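Long-range contacts in MHC class I antigen (Ctenopharyngodon idella, PDB 5H5Z), which binds peptides in a groove and, paired with beta-2-microglobulin, probably presents them to T cells: residues Thr207-Lys212 against Ser253-His258; Glu176-Pro181 against Glu257-Thr262; Thr199-Ser204 against Gly224-Asn229; Leu122-Leu127 against Gln151-Leu156. One frame throughout, in Å; residues are numbered along the deposited sequence.

How the interactions relate
Three of the four contacts gather in the immunoglobulin domain. Interactions 1 and 2 share Glu-257 and His-258 at the end of strand 252-258, with centres about 14 Å apart, and Val-256 CG1 packs on Pro-181 CG at 3.8 Å. Interaction 3 lies about 11 Å from interaction 2, centre to centre, and is joined to it by a probable hydrogen bond from Val-179 N to Tyr-202 O of 2.8 Å. It also carries the side that meets beta-2-microglobulin. Interaction 4 stands apart in the peptide-binding domain, its nearest atoms about 19 Å from interactions 2 and 3 and about 28 Å from interaction 1; its helix borders the bound peptide.

Interaction 1. Residues Thr207-Lys212 against Ser253-His258; sequences TITWQK and SCVVEH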
loop_
_atom_site.group_PDB
_atom_site.type_symbol
_atom_site.label_atom_id
_atom_site.label_comp_id
_atom_site.label_asym_id
_atom_site.label_seq_id
_atom_site.Cartn_x
_atom_site.Cartn_y
_atom_site.Cartn_z
ATOM N N THR A 207 -2.376 -19.024 -1.771
ATOM C CA THR A 207 -1.450 -20.060 -1.330
ATOM C C THR A 207 -0.801 -20.719 -2.539
ATOM O O THR A 207 -1.487 -21.299 -3.383
ATOM C CB THR A 207 -2.141 -21.105 -0.428
ATOM O OG1 THR A 207 -2.721 -20.445 0.701
ATOM C CG2 THR A 207 -1.143 -22.143 0.073
ATOM N N ILE A 208 0.524 -20.607 -2.623
ATOM C CA ILE A 208 1.281 -21.217 -3.709
ATOM C C ILE A 208 2.137 -22.315 -3.107
ATOM O O ILE A 208 2.881 -22.077 -2.157
ATOM C CB ILE A 208 2.174 -20.198 -4.450
ATOM C CG1 ILE A 208 1.339 -19.024 -4.961
ATOM C CG2 ILE A 208 2.926 -20.867 -5.596
ATOM C CD1 ILE A 208 2.137 -17.902 -5.590
ATOM N N THR A 209 2.012 -23.522 -3.647
ATOM C CA THR A 209 2.795 -24.650 -3.163
ATOM C C THR A 209 3.387 -25.427 -4.323
ATOM O O THR A 209 2.929 -25.324 -5.462
ATOM C CB THR A 209 1.957 -25.623 -2.307
ATOM O OG1 THR A 209 0.843 -26.092 -3.072
ATOM C CG2 THR A 209 1.455 -24.953 -1.032
ATOM N N TRP A 210 4.373 -26.247 -4.003
ATOM C CA TRP A 210 4.995 -27.125 -4.973
ATOM C C TRP A 210 4.757 -28.562 -4.556
ATOM O O TRP A 210 4.718 -28.875 -3.377
ATOM C CB TRP A 210 6.492 -26.855 -5.061
ATOM C CG TRP A 210 6.833 -25.532 -5.638
ATOM C CD1 TRP A 210 7.076 -24.385 -4.955
ATOM C CD2 TRP A 210 6.983 -25.213 -7.021
ATOM N NE1 TRP A 210 7.362 -23.371 -5.820
ATOM C CE2 TRP A 210 7.315 -23.853 -7.098
ATOM C CE3 TRP A 210 6.871 -25.947 -8.202
ATOM C CZ2 TRP A 210 7.532 -23.210 -8.303
ATOM C CZ3 TRP A 210 7.090 -25.309 -9.394
ATOM C CH2 TRP A 210 7.417 -23.954 -9.439
ATOM N N GLN A 211 4.575 -29.432 -5.538
ATOM C CA GLN A 211 4.420 -30.845 -5.262
ATOM C C GLN A 211 5.410 -31.658 -6.088
ATOM O O GLN A 211 5.710 -31.324 -7.226
ATOM C CB GLN A 211 2.986 -31.301 -5.536
ATOM C CG GLN A 211 2.005 -30.916 -4.441
ATOM C CD GLN A 211 0.786 -31.816 -4.392
ATOM O OE1 GLN A 211 0.297 -32.272 -5.420
ATOM N NE2 GLN A 211 0.292 -32.074 -3.193
ATOM N N LYS A 212 5.933 -32.711 -5.480
ATOM C CA LYS A 212 6.771 -33.654 -6.190
ATOM C C LYS A 212 6.039 -34.985 -6.210
ATOM O O LYS A 212 5.759 -35.560 -5.170
ATOM C CB LYS A 212 8.112 -33.793 -5.474
ATOM C CG LYS A 212 9.110 -34.711 -6.158
ATOM C CD LYS A 212 10.395 -34.792 -5.354
ATOM C CE LYS A 212 11.320 -35.876 -5.881
ATOM N NZ LYS A 212 12.467 -36.104 -4.958
ATOM N N SER A 253 5.026 -30.125 -9.880
ATOM C CA SER A 253 3.946 -29.237 -10.283
ATOM C C SER A 253 3.814 -28.100 -9.279
ATOM O O SER A 253 4.252 -28.230 -8.137
ATOM C CB SER A 253 2.627 -30.011 -10.383
ATOM O OG SER A 253 2.254 -30.544 -9.123
ATOM N N CYS A 254 3.225 -26.991 -9.720
ATOM C CA CYS A 254 2.855 -25.900 -8.827
ATOM C C CYS A 254 1.356 -25.935 -8.606
ATOM O O CYS A 254 0.597 -26.187 -9.544
ATOM C CB CYS A 254 3.233 -24.540 -9.416
ATOM S SG CYS A 254 2.677 -23.190 -8.356
ATOM N N VAL A 255 0.936 -25.682 -7.369
ATOM C CA VAL A 255 -0.484 -25.572 -7.047
ATOM C C VAL A 255 -0.762 -24.183 -6.473
ATOM O O VAL A 255 -0.152 -23.778 -5.481
ATOM C CB VAL A 255 -0.954 -26.677 -6.069
ATOM C CG1 VAL A 255 -2.451 -26.558 -5.803
ATOM C CG2 VAL A 255 -0.630 -28.063 -6.616
ATOM N N VAL A 256 -1.667 -23.453 -7.119
ATOM C CA VAL A 256 -2.098 -22.143 -6.629
ATOM C C VAL A 256 -3.533 -22.232 -6.119
ATOM O O VAL A 256 -4.449 -22.587 -6.872
ATOM C CB VAL A 256 -1.981 -21.041 -7.708
ATOM C CG1 VAL A 256 -2.432 -19.700 -7.154
ATOM C CG2 VAL A 256 -0.552 -20.934 -8.211
ATOM N N GLU A 257 -3.717 -21.921 -4.837
ATOM C CA GLU A 257 -5.039 -21.942 -4.214
ATOM C C GLU A 257 -5.530 -20.537 -3.860
ATOM O O GLU A 257 -4.825 -19.763 -3.216
ATOM C CB GLU A 257 -5.056 -22.844 -2.973
ATOM C CG GLU A 257 -6.456 -23.050 -2.397
ATOM C CD GLU A 257 -6.498 -24.041 -1.247
ATOM O OE1 GLU A 257 -7.332 -23.851 -0.341
ATOM O OE2 GLU A 257 -5.705 -25.005 -1.242
ATOM N N HIS A 258 -6.755 -20.229 -4.279
ATOM C CA HIS A 258 -7.378 -18.933 -4.024
ATOM C C HIS A 258 -8.875 -19.158 -3.930
ATOM O O HIS A 258 -9.456 -19.808 -4.799
ATOM C CB HIS A 258 -7.047 -17.969 -5.166
ATOM C CG HIS A 258 -7.690 -16.620 -5.047
ATOM N ND1 HIS A 258 -7.179 -15.615 -4.252
ATOM C CD2 HIS A 258 -8.778 -16.096 -5.657
ATOM C CE1 HIS A 258 -7.939 -14.540 -4.361
ATOM N NE2 HIS A 258 -8.915 -14.806 -5.209
HETATM O O HOH W 1 3.260 -33.252 -8.759
#
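Thr-207 to Gln-211 and Ser-253 to Glu-257 pair as antiparallel C and F strands of the C1-type immunoglobulin sandwich, around one cysteine of its core disulfide. Three hydrogen-bonded pairs, Thr-207 with Glu-257, Thr-209 with Val-255 and Gln-211 with Ser-253, supply six backbone bonds. The shortest, Glu-257 N to Thr-207 O, is 2.7 Å, and the longest, Ser-253 N to Gln-211 O, is 3.0 Å.

On the inner face, Cys-254 CB sits over the six-membered ring of Trp-210, 4.1 Å from its centroid, a CH-pi contact displaced toward the rim. Cys-254 SG, turned anti to the backbone N (chi1 176°), stands almost straight above the same ring at 4.7 Å from the centroid. The sulfur also touches Ile-208 CG2 at 3.6 Å. On the outer face Thr-209 and Val-255 lie side by side, with Thr-209 OG1 3.5 Å from Val-255 CB. A water 2.9 Å from Ser-253 OG gives a second, weak bond to Gln-211 O, while Arg-264 on the next strand is held by both Ser-253 OG and Gln-211 OE1, with Gln-211 NE2 bonded to Asp-216 OD1.

Strand 261-266 flanks strand 252-258 in the sheet, and the disulfide from Cys-254 to Cys-196 crosses to strand 194-201 of the facing sheet. In that same facing sheet Ser-238 OG of strand 234-240 bonds Trp-210 NE1.

Interaction 2. Residues Glu176-Pro181 against Glu257-Thr262; sequences ERKVSP and EHQDKT
The imidazole of His-258, which meets Pro-181 and Val-179, has the CG methylene of Gln-259 over one face, 3.4 Å above the ring plane and shifted toward the rim. Pro-181 CD comes in obliquely, 3.6 Å from His-258 CG and 3.5 Å from His-258 CB. Val-179 O also approaches at a slant; it lies 3.2 Å from His-258 NE2, but the angle is too poor for a hydrogen bond. That nitrogen bonds weakly to Tyr-202 O instead, while ND1 is held by Gly-205 O, so the bond at ND1, with weak help at NE2, probably sets the ring's rotation.

His-258 to Lys-261 form a type I' turn, the tight hairpin between the F and G strands, and it packs against the linker that leaves helix 172-175 for the immunoglobulin domain. Lys-178 crosses Gln-259 at about a right angle, its CD 3.3 Å from Gln-259 OE1. Bends at chi2 (-73°) and chi4 then curl the lysine back until NZ bonds Glu-176 O at 3.1 Å, from above the carbonyl plane.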
loop_
_atom_site.group_PDB
_atom_site.type_symbol
_atom_site.label_atom_id
_atom_site.label_comp_id
_atom_site.label_asym_id
_atom_site.label_seq_id
_atom_site.Cartn_x
_atom_site.Cartn_y
_atom_site.Cartn_z
ATOM N N GLU A 176 -16.766 -6.803 -2.916
ATOM C CA GLU A 176 -17.016 -8.234 -2.704
ATOM C C GLU A 176 -16.525 -9.114 -3.857
ATOM O O GLU A 176 -16.830 -10.313 -3.897
ATOM C CB GLU A 176 -18.512 -8.498 -2.484
ATOM C CG GLU A 176 -19.084 -7.991 -1.167
ATOM C CD GLU A 176 -20.477 -8.536 -0.887
ATOM O OE1 GLU A 176 -20.871 -8.579 0.299
ATOM O OE2 GLU A 176 -21.185 -8.924 -1.844
ATOM N N ARG A 177 -15.777 -8.531 -4.793
ATOM C CA ARG A 177 -15.346 -9.283 -5.975
ATOM C C ARG A 177 -14.371 -10.406 -5.605
ATOM O O ARG A 177 -13.585 -10.279 -4.659
ATOM C CB ARG A 177 -14.746 -8.357 -7.041
ATOM C CG ARG A 177 -13.286 -7.973 -6.815
ATOM C CD ARG A 177 -12.868 -6.877 -7.777
ATOM N NE ARG A 177 -11.458 -6.524 -7.648
ATOM C CZ ARG A 177 -10.983 -5.597 -6.818
ATOM N NH1 ARG A 177 -11.800 -4.926 -6.016
ATOM N NH2 ARG A 177 -9.681 -5.346 -6.787
ATOM N N LYS A 178 -14.471 -11.508 -6.341
ATOM C CA LYS A 178 -13.559 -12.640 -6.221
ATOM C C LYS A 178 -13.034 -12.890 -7.622
ATOM O O LYS A 178 -13.773 -13.370 -8.489
ATOM C CB LYS A 178 -14.283 -13.890 -5.698
ATOM C CG LYS A 178 -15.106 -13.693 -4.430
ATOM C CD LYS A 178 -14.225 -13.528 -3.204
ATOM C CE LYS A 178 -15.049 -13.466 -1.927
ATOM N NZ LYS A 178 -15.659 -12.124 -1.714
ATOM N N VAL A 179 -11.772 -12.534 -7.849
ATOM C CA VAL A 179 -11.128 -12.721 -9.147
ATOM C C VAL A 179 -10.018 -13.762 -8.989
ATOM O O VAL A 179 -9.109 -13.593 -8.169
ATOM C CB VAL A 179 -10.546 -11.399 -9.700
ATOM C CG1 VAL A 179 -10.058 -11.586 -11.129
ATOM C CG2 VAL A 179 -11.580 -10.282 -9.649
ATOM N N SER A 180 -10.103 -14.835 -9.768
ATOM C CA SER A 180 -9.125 -15.920 -9.687
ATOM C C SER A 180 -7.764 -15.525 -10.275
ATOM O O SER A 180 -7.699 -14.715 -11.205
ATOM C CB SER A 180 -9.666 -17.186 -10.359
ATOM O OG SER A 180 -10.851 -17.631 -9.716
ATOM N N PRO A 181 -6.671 -16.084 -9.723
ATOM C CA PRO A 181 -5.341 -15.782 -10.269
ATOM C C PRO A 181 -5.132 -16.349 -11.668
ATOM O O PRO A 181 -5.637 -17.432 -11.995
ATOM C CB PRO A 181 -4.364 -16.427 -9.276
ATOM C CG PRO A 181 -5.164 -17.308 -8.397
ATOM C CD PRO A 181 -6.610 -16.907 -8.499
ATOM N N GLU A 257 -3.717 -21.921 -4.837
ATOM C CA GLU A 257 -5.039 -21.942 -4.214
ATOM C C GLU A 257 -5.530 -20.537 -3.860
ATOM O O GLU A 257 -4.825 -19.763 -3.216
ATOM C CB GLU A 257 -5.056 -22.844 -2.973
ATOM C CG GLU A 257 -6.456 -23.050 -2.397
ATOM C CD GLU A 257 -6.498 -24.041 -1.247
ATOM O OE1 GLU A 257 -7.332 -23.851 -0.341
ATOM O OE2 GLU A 257 -5.705 -25.005 -1.242
ATOM N N HIS A 258 -6.755 -20.229 -4.279
ATOM C CA HIS A 258 -7.378 -18.933 -4.024
ATOM C C HIS A 258 -8.875 -19.158 -3.930
ATOM O O HIS A 258 -9.456 -19.808 -4.799
ATOM C CB HIS A 258 -7.047 -17.969 -5.166
ATOM C CG HIS A 258 -7.690 -16.620 -5.047
ATOM N ND1 HIS A 258 -7.179 -15.615 -4.252
ATOM C CD2 HIS A 258 -8.778 -16.096 -5.657
ATOM C CE1 HIS A 258 -7.939 -14.540 -4.361
ATOM N NE2 HIS A 258 -8.915 -14.806 -5.209
ATOM N N GLN A 259 -9.488 -18.637 -2.866
ATOM C CA GLN A 259 -10.929 -18.795 -2.633
ATOM C C GLN A 259 -11.399 -20.256 -2.762
ATOM O O GLN A 259 -12.348 -20.549 -3.493
ATOM C CB GLN A 259 -11.735 -17.870 -3.561
ATOM C CG GLN A 259 -11.465 -16.386 -3.363
ATOM C CD GLN A 259 -11.874 -15.894 -1.987
ATOM O OE1 GLN A 259 -13.007 -16.102 -1.553
ATOM N NE2 GLN A 259 -10.949 -15.236 -1.294
ATOM N N ASP A 260 -10.711 -21.158 -2.059
ATOM C CA ASP A 260 -11.060 -22.595 -1.986
ATOM C C ASP A 260 -11.019 -23.348 -3.322
ATOM O O ASP A 260 -11.599 -24.434 -3.453
ATOM C CB ASP A 260 -12.423 -22.794 -1.307
ATOM C CG ASP A 260 -12.572 -21.968 -0.049
ATOM O OD1 ASP A 260 -11.706 -22.077 0.850
ATOM O OD2 ASP A 260 -13.558 -21.202 0.034
ATOM N N LYS A 261 -10.334 -22.764 -4.301
ATOM C CA LYS A 261 -10.208 -23.346 -5.635
ATOM C C LYS A 261 -8.734 -23.411 -6.005
ATOM O O LYS A 261 -7.960 -22.532 -5.618
ATOM C CB LYS A 261 -10.999 -22.521 -6.657
ATOM C CG LYS A 261 -12.499 -22.478 -6.384
ATOM C CD LYS A 261 -13.246 -21.551 -7.338
ATOM C CE LYS A 261 -13.512 -22.209 -8.686
ATOM N NZ LYS A 261 -14.491 -23.334 -8.599
ATOM N N THR A 262 -8.347 -24.452 -6.741
ATOM C CA THR A 262 -6.939 -24.672 -7.072
ATOM C C THR A 262 -6.682 -24.724 -8.573
ATOM O O THR A 262 -7.502 -25.234 -9.342
ATOM C CB THR A 262 -6.394 -25.972 -6.444
ATOM O OG1 THR A 262 -7.244 -27.069 -6.799
ATOM C CG2 THR A 262 -6.315 -25.861 -4.930
#

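Interaction 3. Residues Thr199-Ser204 against Gly224-Asn229; sequences TGFYPS and GELLPN
Leu-226 packs against Phe-201 and Ser-204, which lie on the two sides of a cis peptide bond, Tyr-202 to Pro-203, that follows a G1 beta bulge in which Gly-200 and Phe-201 both face Phe-234. In this C1-type immunoglobulin domain the bulge ends the B strand, and the cis proline, as in antibody constant domains, lies in the turn that brings Ser-204 to Leu-226.

Leu-226 wedges its two methyls into that turn. CD2 meets Ser-204 CB at 3.6 Å, while CD1 touches Ser-204 O at 3.4 Å and reaches Phe-201 CE1 at 4.1 Å. The same phenyl ring has Pro-203 O at its edge, in plane, and is packed beside Phe-234, which Leu-226 and Ser-204 also touch.

At the other end the contact is polar and joins the interface with beta-2-microglobulin. Thr-199 OG1, set anti to its own amide nitrogen (chi1 -164°), bonds His-13 O of the beta-2-microglobulin chain and also receives Asn-229. The Asn-229 amide is held at both ends: Gln-235 NE2 bonds its OD1, and Ser-233 OG bonds its ND2, which should keep the group from turning over. The bond from Asn-229 ND2 to Thr-199 OG1 is 3.0 Å long, 162° at the hydrogen, with the oxygen close to the amide plane.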
loop_
_atom_site.group_PDB
_atom_site.type_symbol
_atom_site.label_atom_id
_atom_site.label_comp_id
_atom_site.label_asym_id
_atom_site.label_seq_id
_atom_site.Cartn_x
_atom_site.Cartn_y
_atom_site.Cartn_z
ATOM N N THR A 199 -1.056 -13.923 -10.804
ATOM C CA THR A 199 -1.354 -12.491 -10.914
ATOM C C THR A 199 -2.831 -12.197 -11.185
ATOM O O THR A 199 -3.559 -13.044 -11.711
ATOM C CB THR A 199 -0.487 -11.798 -11.993
ATOM O OG1 THR A 199 -0.539 -10.375 -11.813
ATOM C CG2 THR A 199 -0.951 -12.151 -13.414
ATOM N N GLY A 200 -3.257 -10.989 -10.826
ATOM C CA GLY A 200 -4.577 -10.491 -11.194
ATOM C C GLY A 200 -5.693 -10.907 -10.263
ATOM O O GLY A 200 -6.865 -10.787 -10.604
ATOM N N PHE A 201 -5.332 -11.389 -9.081
ATOM C CA PHE A 201 -6.318 -11.924 -8.157
ATOM C C PHE A 201 -6.752 -10.922 -7.081
ATOM O O PHE A 201 -6.013 -10.000 -6.718
ATOM C CB PHE A 201 -5.835 -13.247 -7.536
ATOM C CG PHE A 201 -4.511 -13.148 -6.831
ATOM C CD1 PHE A 201 -4.444 -12.762 -5.496
ATOM C CD2 PHE A 201 -3.322 -13.451 -7.502
ATOM C CE1 PHE A 201 -3.220 -12.679 -4.844
ATOM C CE2 PHE A 201 -2.099 -13.363 -6.855
ATOM C CZ PHE A 201 -2.047 -12.973 -5.524
ATOM N N TYR A 202 -7.976 -11.121 -6.601
ATOM C CA TYR A 202 -8.536 -10.374 -5.480
ATOM C C TYR A 202 -9.588 -11.267 -4.828
ATOM O O TYR A 202 -10.346 -11.922 -5.545
ATOM C CB TYR A 202 -9.172 -9.071 -5.965
ATOM C CG TYR A 202 -9.526 -8.123 -4.848
ATOM C CD1 TYR A 202 -10.768 -8.200 -4.202
ATOM C CD2 TYR A 202 -8.625 -7.141 -4.434
ATOM C CE1 TYR A 202 -11.088 -7.335 -3.171
ATOM C CE2 TYR A 202 -8.944 -6.260 -3.404
ATOM C CZ TYR A 202 -10.174 -6.366 -2.781
ATOM O OH TYR A 202 -10.494 -5.501 -1.762
ATOM N N PRO A 203 -9.639 -11.317 -3.476
ATOM C CA PRO A 203 -8.806 -10.641 -2.461
ATOM C C PRO A 203 -7.353 -11.120 -2.452
ATOM O O PRO A 203 -6.992 -12.029 -3.199
ATOM C CB PRO A 203 -9.493 -10.996 -1.131
ATOM C CG PRO A 203 -10.832 -11.531 -1.495
ATOM C CD PRO A 203 -10.674 -12.154 -2.843
ATOM N N SER A 204 -6.533 -10.520 -1.597
ATOM C CA SER A 204 -5.077 -10.686 -1.692
ATOM C C SER A 204 -4.510 -12.023 -1.203
ATOM O O SER A 204 -3.400 -12.394 -1.589
ATOM C CB SER A 204 -4.363 -9.524 -0.999
ATOM O OG SER A 204 -4.468 -9.648 0.403
ATOM N N GLY A 224 7.839 -15.778 -2.755
ATOM C CA GLY A 224 7.926 -14.327 -2.874
ATOM C C GLY A 224 6.887 -13.612 -2.030
ATOM O O GLY A 224 5.956 -14.229 -1.505
ATOM N N GLU A 225 7.053 -12.302 -1.892
ATOM C CA GLU A 225 6.103 -11.491 -1.137
ATOM C C GLU A 225 4.854 -11.218 -1.963
ATOM O O GLU A 225 4.898 -11.245 -3.195
ATOM C CB GLU A 225 6.746 -10.169 -0.709
ATOM C CG GLU A 225 8.001 -10.341 0.141
ATOM C CD GLU A 225 8.754 -9.044 0.374
ATOM O OE1 GLU A 225 9.614 -9.020 1.280
ATOM O OE2 GLU A 225 8.495 -8.050 -0.338
ATOM N N LEU A 226 3.745 -10.963 -1.273
ATOM C CA LEU A 226 2.540 -10.432 -1.902
ATOM C C LEU A 226 2.858 -9.047 -2.455
ATOM O O LEU A 226 3.407 -8.200 -1.741
ATOM C CB LEU A 226 1.391 -10.350 -0.885
ATOM C CG LEU A 226 0.046 -9.764 -1.329
ATOM C CD1 LEU A 226 -0.646 -10.637 -2.370
ATOM C CD2 LEU A 226 -0.868 -9.563 -0.129
ATOM N N LEU A 227 2.523 -8.821 -3.722
ATOM C CA LEU A 227 2.828 -7.548 -4.372
ATOM C C LEU A 227 1.600 -6.951 -5.032
ATOM O O LEU A 227 0.781 -7.685 -5.587
ATOM C CB LEU A 227 3.916 -7.724 -5.429
ATOM C CG LEU A 227 5.315 -8.160 -5.002
ATOM C CD1 LEU A 227 6.137 -8.508 -6.233
ATOM C CD2 LEU A 227 6.012 -7.085 -4.176
ATOM N N PRO A 228 1.475 -5.611 -4.992
ATOM C CA PRO A 228 0.337 -4.972 -5.637
ATOM C C PRO A 228 0.528 -4.805 -7.139
ATOM O O PRO A 228 1.626 -4.475 -7.606
ATOM C CB PRO A 228 0.291 -3.597 -4.968
ATOM C CG PRO A 228 1.718 -3.306 -4.641
ATOM C CD PRO A 228 2.328 -4.634 -4.280
ATOM N N ASN A 229 -0.539 -5.036 -7.892
ATOM C CA ASN A 229 -0.573 -4.600 -9.278
ATOM C C ASN A 229 -1.026 -3.138 -9.346
ATOM O O ASN A 229 -1.319 -2.526 -8.316
ATOM C CB ASN A 229 -1.463 -5.518 -10.116
ATOM C CG ASN A 229 -0.782 -6.831 -10.461
ATOM O OD1 ASN A 229 0.442 -6.881 -10.638
ATOM N ND2 ASN A 229 -1.565 -7.902 -10.560
#

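Interaction 4. Residues Leu122-Leu127 against Gln151-Leu156; sequences LDKNTL and QNKGYL
Lys-153 NZ is gripped by two groups, Lys-124 O at 3.2 Å and the carboxylate of Glu-157 through a salt bridge. Lys-124 NZ joins that same carboxylate, so one carboxylate pairs with both ammonium groups, and Lys-124 NZ and Lys-153 NZ come to 4.7 Å of each other.

Nearer the backbone the lysine chains cross at about a right angle, with Lys-124 CB 4.1 Å from Lys-153 CB. Lys-153 runs extended from chi1 (176°) until its last torsion, lying across Leu-127, whose CD2 reaches Lys-153 CD at 3.6 Å. Leu-122 and Leu-156 meet tip to tip, CD2 to CD1, at 4.0 Å, and Leu-122 CD2 also touches Asn-152 CB at 3.9 Å.

The loop that offers Lys-124 O is shaped by an Asx turn, Asp-123 OD1 accepting from Asn-125 N at 2.9 Å, nearly along its C-O axis; Thr-126 N, coming from above the carboxylate plane, extends it to an Asx motif. This loop follows strand 117-123 and packs against helix 148-170, whose Tyr-155 hydrogen-bonds the backbone of the bound peptide. A long helix lying across one face of an eight-stranded antiparallel sheet, walling one side of the peptide groove, is the architecture of MHC class I.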
loop_
_atom_site.group_PDB
_atom_site.type_symbol
_atom_site.label_atom_id
_atom_site.label_comp_id
_atom_site.label_asym_id
_atom_site.label_seq_id
_atom_site.Cartn_x
_atom_site.Cartn_y
_atom_site.Cartn_z
ATOM N N LEU A 122 -4.699 5.989 20.842
ATOM C CA LEU A 122 -5.930 5.897 21.603
ATOM C C LEU A 122 -6.133 4.500 22.171
ATOM O O LEU A 122 -6.055 3.502 21.447
ATOM C CB LEU A 122 -7.142 6.285 20.738
ATOM C CG LEU A 122 -8.550 6.125 21.336
ATOM C CD1 LEU A 122 -8.739 7.008 22.562
ATOM C CD2 LEU A 122 -9.616 6.418 20.289
ATOM N N ASP A 123 -6.384 4.443 23.473
ATOM C CA ASP A 123 -7.005 3.281 24.083
ATOM C C ASP A 123 -8.473 3.643 24.305
ATOM O O ASP A 123 -8.802 4.390 25.236
ATOM C CB ASP A 123 -6.323 2.927 25.407
ATOM C CG ASP A 123 -6.866 1.646 26.028
ATOM O OD1 ASP A 123 -8.044 1.300 25.795
ATOM O OD2 ASP A 123 -6.111 0.983 26.767
ATOM N N LYS A 124 -9.357 3.134 23.450
ATOM C CA LYS A 124 -10.770 3.518 23.548
ATOM C C LYS A 124 -11.574 2.680 24.556
ATOM O O LYS A 124 -12.779 2.893 24.731
ATOM C CB LYS A 124 -11.446 3.613 22.166
ATOM C CG LYS A 124 -11.743 2.308 21.446
ATOM C CD LYS A 124 -12.618 2.591 20.231
ATOM C CE LYS A 124 -12.962 1.333 19.450
ATOM N NZ LYS A 124 -13.870 0.421 20.197
ATOM N N ASN A 125 -10.895 1.745 25.219
ATOM C CA ASN A 125 -11.474 1.026 26.352
ATOM C C ASN A 125 -11.386 1.841 27.642
ATOM O O ASN A 125 -12.346 1.903 28.410
ATOM C CB ASN A 125 -10.794 -0.333 26.546
ATOM C CG ASN A 125 -11.105 -1.313 25.429
ATOM O OD1 ASN A 125 -11.931 -1.047 24.552
ATOM N ND2 ASN A 125 -10.444 -2.462 25.461
ATOM N N THR A 126 -10.230 2.464 27.867
ATOM C CA THR A 126 -9.988 3.254 29.074
ATOM C C THR A 126 -10.177 4.752 28.841
ATOM O O THR A 126 -10.076 5.548 29.781
ATOM C CB THR A 126 -8.570 3.020 29.635
ATOM O OG1 THR A 126 -7.602 3.244 28.602
ATOM C CG2 THR A 126 -8.426 1.598 30.169
ATOM N N LEU A 127 -10.448 5.126 27.591
ATOM C CA LEU A 127 -10.606 6.530 27.196
ATOM C C LEU A 127 -9.384 7.362 27.585
ATOM O O LEU A 127 -9.501 8.465 28.129
ATOM C CB LEU A 127 -11.905 7.122 27.765
ATOM C CG LEU A 127 -13.202 6.607 27.133
ATOM C CD1 LEU A 127 -14.406 6.938 28.001
ATOM C CD2 LEU A 127 -13.367 7.177 25.732
ATOM N N GLN A 151 -14.452 11.853 22.089
ATOM C CA GLN A 151 -14.905 12.301 20.769
ATOM C C GLN A 151 -14.494 11.288 19.713
ATOM O O GLN A 151 -15.305 10.881 18.875
ATOM C CB GLN A 151 -14.341 13.683 20.423
ATOM C CG GLN A 151 -15.048 14.393 19.265
ATOM C CD GLN A 151 -14.671 13.877 17.883
ATOM O OE1 GLN A 151 -15.504 13.860 16.968
ATOM N NE2 GLN A 151 -13.418 13.458 17.720
ATOM N N ASN A 152 -13.223 10.894 19.775
ATOM C CA ASN A 152 -12.640 9.955 18.832
ATOM C C ASN A 152 -13.327 8.591 18.883
ATOM O O ASN A 152 -13.646 8.026 17.841
ATOM C CB ASN A 152 -11.139 9.801 19.103
ATOM C CG ASN A 152 -10.313 10.987 18.619
ATOM O OD1 ASN A 152 -9.093 10.926 18.654
ATOM N ND2 ASN A 152 -10.965 12.058 18.160
ATOM N N LYS A 153 -13.553 8.074 20.092
ATOM C CA LYS A 153 -14.328 6.839 20.285
ATOM C C LYS A 153 -15.738 6.954 19.699
ATOM O O LYS A 153 -16.210 6.028 19.023
ATOM C CB LYS A 153 -14.381 6.462 21.771
ATOM C CG LYS A 153 -15.233 5.245 22.105
ATOM C CD LYS A 153 -15.415 5.118 23.610
ATOM C CE LYS A 153 -16.394 4.016 23.987
ATOM N NZ LYS A 153 -15.811 2.657 23.808
ATOM N N GLY A 154 -16.405 8.082 19.953
ATOM C CA GLY A 154 -17.722 8.343 19.369
ATOM C C GLY A 154 -17.696 8.267 17.853
ATOM O O GLY A 154 -18.543 7.610 17.234
ATOM N N TYR A 155 -16.717 8.941 17.250
ATOM C CA TYR A 155 -16.526 8.880 15.804
ATOM C C TYR A 155 -16.283 7.450 15.299
ATOM O O TYR A 155 -16.920 7.005 14.335
ATOM C CB TYR A 155 -15.377 9.795 15.348
ATOM C CG TYR A 155 -15.007 9.546 13.905
ATOM C CD1 TYR A 155 -15.732 10.138 12.865
ATOM C CD2 TYR A 155 -13.968 8.667 13.572
ATOM C CE1 TYR A 155 -15.419 9.882 11.541
ATOM C CE2 TYR A 155 -13.652 8.402 12.253
ATOM C CZ TYR A 155 -14.374 9.015 11.244
ATOM O OH TYR A 155 -14.050 8.757 9.936
ATOM N N LEU A 156 -15.355 6.739 15.937
ATOM C CA LEU A 156 -14.968 5.401 15.467
ATOM C C LEU A 156 -16.112 4.391 15.522
ATOM O O LEU A 156 -16.297 3.595 14.597
ATOM C CB LEU A 156 -13.775 4.868 16.269
ATOM C CG LEU A 156 -12.418 5.541 16.050
ATOM C CD1 LEU A 156 -11.401 4.981 17.037
ATOM C CD2 LEU A 156 -11.927 5.376 14.620
#